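Local coordinates for protein FACT complex subunit POB3 (Chaetomium thermophilum var. thermophilum, PDB 4KHB) that probably acts, as part of the FACT histone chaperone complex, to reorganise nucleosomes during transcription, replication and DNA repair, at residues A5-F10 and R25-G30. Residues are numbered along the deposited sequence; the frame is centred on the assembly and turned at random.
Sequences AAIESF and RFAENG
Phe10 and Phe26 both set CG beside the backbone N and anti to the carbonyl carbon (chi1 -65° and -68°); from positions on the same face of the sheet, this brings the two rings together. The CD1–CE1 side of Phe10 meets the CD2–CE2 side of Phe26, with Phe10 CE1 3.7 Å from Phe26 CD2. The planes stand at 81° with centroids 5.8 Å apart, and Phe10 CD1 lies in the plane of the Phe26 ring, at its edge. The backbone pairing beneath is antiparallel: Glu8 and Phe26 form a hydrogen-bonded pair, Ser9 and Arg25 the adjoining non-hydrogen-bonded one. Two nearly linear bonds join the first pair, Glu8 N to Phe26 O at 2.9 Å and Phe26 N to Glu8 O at 2.6 Å. Each carbonyl also receives a CA-H...O contact, Phe26 O from Ile7 CA and Glu8 O from Arg25 CA. On the other face, Arg25 CG packs 3.8 Å from Ser9 OG. Ile7 directs CD1 to within 3.6 Å of Ala27 CB, near the type I turn from Ala27 to Gly30 that links strands 22-27 and 30-35. Helix 83-92, of the kind that closes one end of a PH fold, covers the aromatic face: Ile89 touches Glu8, Phe10 and Phe26, while Arg85 makes a cation-pi contact with Phe10, donates a hydrogen bond to Ser9 O through NH2 and pairs its NE with Glu8 OE1 in a salt bridge. A serine in place of Phe10 would probably leave that side of the Phe26 ring without its aromatic neighbour and deprive Arg85 of its cation-pi partner. Beneath this helix, strand 8-11 lies at one edge of a four-stranded antiparallel sheet in the N-terminal PH-like domain, with strand 22-27 next to it.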
# COMPACT_ATOMS: atom_id res chain seq x y z
N ALA H 5 24.94 19.78 11.43
CA ALA H 5 23.92 20.77 11.77
C ALA H 5 23.11 20.38 12.99
O ALA H 5 22.97 19.20 13.30
CB ALA H 5 23.00 20.99 10.58
N ALA H 6 22.55 21.38 13.65
CA ALA H 6 21.74 21.15 14.84
C ALA H 6 20.38 20.63 14.42
O ALA H 6 19.93 19.58 14.88
CB ALA H 6 21.60 22.44 15.65
N ILE H 7 19.73 21.39 13.55
CA ILE H 7 18.44 21.01 12.96
C ILE H 7 18.58 20.69 11.48
O ILE H 7 19.23 21.42 10.73
CB ILE H 7 17.41 22.16 13.11
CG1 ILE H 7 16.71 22.11 14.47
CG2 ILE H 7 16.33 22.08 12.04
CD1 ILE H 7 17.11 20.95 15.34
N GLU H 8 17.98 19.58 11.06
CA GLU H 8 17.79 19.31 9.64
C GLU H 8 16.32 19.40 9.30
O GLU H 8 15.49 18.66 9.85
CB GLU H 8 18.33 17.93 9.26
CG GLU H 8 19.84 17.82 9.25
CD GLU H 8 20.46 18.55 8.07
OE1 GLU H 8 19.72 18.82 7.10
OE2 GLU H 8 21.67 18.83 8.11
N SER H 9 15.98 20.32 8.40
CA SER H 9 14.58 20.59 8.11
C SER H 9 14.25 20.21 6.67
O SER H 9 15.09 20.32 5.78
CB SER H 9 14.26 22.07 8.36
OG SER H 9 12.89 22.34 8.12
N PHE H 10 13.02 19.77 6.46
CA PHE H 10 12.57 19.35 5.14
C PHE H 10 11.15 19.86 4.94
O PHE H 10 10.30 19.71 5.82
CB PHE H 10 12.61 17.83 5.01
CG PHE H 10 13.99 17.25 5.08
CD1 PHE H 10 14.57 16.91 6.30
CD2 PHE H 10 14.73 17.04 3.92
CE1 PHE H 10 15.85 16.37 6.36
CE2 PHE H 10 16.00 16.51 3.97
CZ PHE H 10 16.56 16.17 5.19
N ARG H 25 11.25 18.43 10.87
CA ARG H 25 12.53 18.78 11.48
C ARG H 25 13.17 17.62 12.22
O ARG H 25 12.53 16.97 13.05
CB ARG H 25 12.37 19.98 12.43
CG ARG H 25 12.32 21.30 11.69
CD ARG H 25 11.29 22.28 12.20
NE ARG H 25 11.79 23.65 12.12
CZ ARG H 25 11.03 24.74 12.23
NH1 ARG H 25 9.73 24.62 12.40
NH2 ARG H 25 11.59 25.94 12.14
N PHE H 26 14.42 17.33 11.87
CA PHE H 26 15.18 16.29 12.54
C PHE H 26 16.20 16.90 13.51
O PHE H 26 16.90 17.86 13.17
CB PHE H 26 15.87 15.39 11.51
CG PHE H 26 14.91 14.57 10.69
CD1 PHE H 26 14.47 13.34 11.16
CD2 PHE H 26 14.46 15.02 9.46
CE1 PHE H 26 13.59 12.57 10.41
CE2 PHE H 26 13.58 14.26 8.71
CZ PHE H 26 13.14 13.03 9.18
N ALA H 27 16.27 16.34 14.72
CA ALA H 27 17.25 16.73 15.73
C ALA H 27 17.82 15.48 16.39
O ALA H 27 17.33 14.38 16.17
CB ALA H 27 16.64 17.64 16.77
N GLU H 28 18.85 15.67 17.21
CA GLU H 28 19.47 14.57 17.95
C GLU H 28 18.50 13.77 18.83
O GLU H 28 18.66 12.56 18.99
CB GLU H 28 20.64 15.09 18.80
CG GLU H 28 22.01 14.63 18.30
CD GLU H 28 23.15 15.25 19.08
OE1 GLU H 28 22.89 16.02 20.03
OE2 GLU H 28 24.32 14.96 18.75
N ASN H 29 17.50 14.44 19.40
CA ASN H 29 16.60 13.78 20.35
C ASN H 29 15.33 13.19 19.73
O ASN H 29 14.53 12.57 20.43
CB ASN H 29 16.23 14.74 21.49
CG ASN H 29 15.45 15.95 21.02
OD1 ASN H 29 15.77 16.55 19.99
ND2 ASN H 29 14.42 16.32 21.77
N GLY H 30 15.15 13.39 18.42
CA GLY H 30 13.99 12.84 17.73
C GLY H 30 13.48 13.70 16.59
O GLY H 30 14.20 14.56 16.09
O HOH W 1 19.77 18.77 17.18